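Long-range contact in uncharacterized protein (Thermoplasma acidophilum, PDB 3M4R), which binds a zinc ion through its class II aldolase/adducin-like domain and, as a whole protein, is probably an oxidoreductase: residues T76-D81 with D99-S104. Numbering follows the deposited sequence. Where two conformers were deposited one is given.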
loop_
_atom_site.group_PDB
_atom_site.type_symbol
_atom_site.label_atom_id
_atom_site.label_comp_id
_atom_site.label_asym_id
_atom_site.label_seq_id
_atom_site.Cartn_x
_atom_site.Cartn_y
_atom_site.Cartn_z
ATOM N N THR A 76 -12.562 0.722 -3.053
ATOM C CA THR A 76 -13.594 1.463 -2.295
ATOM C C THR A 76 -13.046 2.869 -2.157
ATOM O O THR A 76 -11.843 3.068 -1.873
ATOM C CB THR A 76 -13.871 0.780 -0.976
ATOM O OG1 THR A 76 -14.660 -0.421 -1.213
ATOM C CG2 THR A 76 -14.620 1.710 0.097
ATOM N N GLY A 77 -13.921 3.857 -2.380
ATOM C CA GLY A 77 -13.553 5.270 -2.328
ATOM C C GLY A 77 -13.612 5.843 -0.932
ATOM O O GLY A 77 -14.695 5.830 -0.314
ATOM N N ILE A 78 -12.484 6.398 -0.472
ATOM C CA ILE A 78 -12.375 7.050 0.838
ATOM C C ILE A 78 -12.036 8.504 0.623
ATOM O O ILE A 78 -11.128 8.852 -0.152
ATOM C CB ILE A 78 -11.283 6.348 1.729
ATOM C CG1 ILE A 78 -11.614 4.861 1.922
ATOM C CG2 ILE A 78 -11.077 7.043 3.111
ATOM C CD1 ILE A 78 -12.918 4.525 2.714
ATOM N N ARG A 79 -12.756 9.381 1.277
ATOM C CA ARG A 79 -12.469 10.814 1.142
ATOM C C ARG A 79 -11.109 11.105 1.743
ATOM O O ARG A 79 -10.872 10.787 2.883
ATOM C CB ARG A 79 -13.517 11.669 1.856
ATOM C CG ARG A 79 -14.935 11.461 1.360
ATOM C CD ARG A 79 -15.996 12.269 2.123
ATOM N NE ARG A 79 -17.219 12.071 1.371
ATOM C CZ ARG A 79 -17.677 12.868 0.418
ATOM N NH1 ARG A 79 -17.087 14.027 0.138
ATOM N NH2 ARG A 79 -18.773 12.511 -0.219
HETATM N N MSE A 80 -10.209 11.723 0.970
HETATM C CA MSE A 80 -8.876 12.033 1.470
HETATM C C MSE A 80 -8.935 13.115 2.527
HETATM O O MSE A 80 -8.173 13.046 3.484
HETATM C CB MSE A 80 -7.907 12.465 0.352
HETATM C CG MSE A 80 -7.267 11.223 -0.346
HETATM SE SE MSE A 80 -6.026 10.209 0.781
HETATM C CE MSE A 80 -4.728 11.657 0.917
ATOM N N ASP A 81 -9.823 14.089 2.381
ATOM C CA ASP A 81 -9.998 15.101 3.422
ATOM C C ASP A 81 -10.238 14.435 4.774
ATOM O O ASP A 81 -9.603 14.773 5.750
ATOM C CB ASP A 81 -11.212 15.984 3.138
ATOM C CG ASP A 81 -10.899 17.140 2.212
ATOM O OD1 ASP A 81 -9.711 17.371 1.897
ATOM O OD2 ASP A 81 -11.877 17.856 1.820
ATOM N N ASP A 99 -14.705 1.996 12.072
ATOM C CA ASP A 99 -15.818 2.929 12.099
ATOM C C ASP A 99 -15.458 4.230 11.394
ATOM O O ASP A 99 -16.264 4.788 10.660
ATOM C CB ASP A 99 -16.214 3.274 13.524
ATOM C CG ASP A 99 -17.534 3.993 13.578
ATOM O OD1 ASP A 99 -18.503 3.489 12.966
ATOM O OD2 ASP A 99 -17.579 5.076 14.180
ATOM N N TYR A 100 -14.252 4.736 11.647
ATOM C CA TYR A 100 -13.808 6.008 10.999
ATOM C C TYR A 100 -13.835 5.894 9.499
ATOM O O TYR A 100 -14.353 6.767 8.773
ATOM C CB TYR A 100 -12.420 6.402 11.468
ATOM C CG TYR A 100 -11.963 7.801 11.094
ATOM C CD1 TYR A 100 -11.532 8.096 9.824
ATOM C CD2 TYR A 100 -11.960 8.832 12.044
ATOM C CE1 TYR A 100 -11.081 9.380 9.491
ATOM C CE2 TYR A 100 -11.537 10.114 11.712
ATOM C CZ TYR A 100 -11.114 10.376 10.467
ATOM O OH TYR A 100 -10.719 11.652 10.178
ATOM N N LEU A 101 -13.268 4.809 9.015
ATOM C CA LEU A 101 -13.210 4.579 7.601
ATOM C C LEU A 101 -14.594 4.456 6.962
ATOM O O LEU A 101 -14.794 4.989 5.882
ATOM C CB LEU A 101 -12.324 3.369 7.265
ATOM C CG LEU A 101 -10.835 3.494 7.547
ATOM C CD1 LEU A 101 -10.166 2.148 7.372
ATOM C CD2 LEU A 101 -10.156 4.577 6.634
ATOM N N LYS A 102 -15.532 3.780 7.635
ATOM C CA LYS A 102 -16.882 3.646 7.175
ATOM C C LYS A 102 -17.484 5.025 7.026
ATOM O O LYS A 102 -18.172 5.288 6.029
ATOM C CB LYS A 102 -17.732 2.763 8.150
ATOM C CG LYS A 102 -19.175 2.490 7.697
ATOM C CD LYS A 102 -19.993 1.546 8.724
ATOM C CE LYS A 102 -21.406 1.096 8.125
ATOM N NZ LYS A 102 -22.609 0.826 9.033
ATOM N N LYS A 103 -17.227 5.913 7.982
ATOM C CA LYS A 103 -17.847 7.260 7.955
ATOM C C LYS A 103 -17.174 8.141 6.872
ATOM O O LYS A 103 -17.643 9.260 6.575
ATOM C CB LYS A 103 -17.713 7.916 9.309
ATOM C CG LYS A 103 -18.656 7.301 10.380
ATOM C CD LYS A 103 -18.388 7.839 11.831
ATOM C CE LYS A 103 -19.314 7.153 12.834
ATOM N NZ LYS A 103 -19.061 7.713 14.173
ATOM N N SER A 104 -16.080 7.637 6.328
ATOM C CA SER A 104 -15.257 8.362 5.325
ATOM C C SER A 104 -15.467 7.830 3.899
ATOM O O SER A 104 -14.854 8.310 2.942
ATOM C CB SER A 104 -13.778 8.287 5.690
ATOM O OG SER A 104 -13.559 8.754 7.018
#
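Arg79 and Ser104 join the edge strand 75-79 of the class II aldolase/adducin domain to the end of helix 94-103, through one backbone hydrogen bond. Arg79 N lies 2.9 Å from Ser104 O, and the N-H...O angle of 174° makes the bond nearly linear. On its other side the strand pairs with strand 54-61, so the outer edge of the sheet is met here by the chain leaving the helix; Gly77 bonds likewise to Val106 in the loop that follows. The carbonyl oxygen of Ser104 also touches carbon: Ile78 CA makes a CH...O contact with Ser104 O at 3.5 Å, and Arg79 CG comes equally near it.

Ile78 suits its place because its two branches reach different parts of the helix end. Ile78 CG2 is directed at Ser104 CB, 3.9 Å away, and more loosely at Leu101 CD2. The other branch starts with CG1 anti to the carbonyl carbon (chi1 -58°), and the bend at chi2 (-65°) then brings Ile78 CD1 to within 3.7 Å of Leu101 O. Branched, apolar Leu101 can touch Ile78 and helix 117-121 at once, packing on Thr117 and Phe118, which follow the zinc ligand Glu116; its side chain stays about 13 Å from the zinc ion.

Arg79, at the N-cap position of helix 80-85, lays the aliphatic base of its long side chain on the Ser104 carbonyl; in the conformer described, the chain, extended from CG to NE, takes NH1 to a salt bridge with Asp49 OD2. Ser104 fits a helix terminus because its small side chain does two jobs: CB meets the isoleucine methyl, while the hydroxyl turns back on the last turn of the helix it follows. There Ser104 OG donates to Tyr100 O at 2.8 Å, approaching from above the carbonyl plane, 39° out of it.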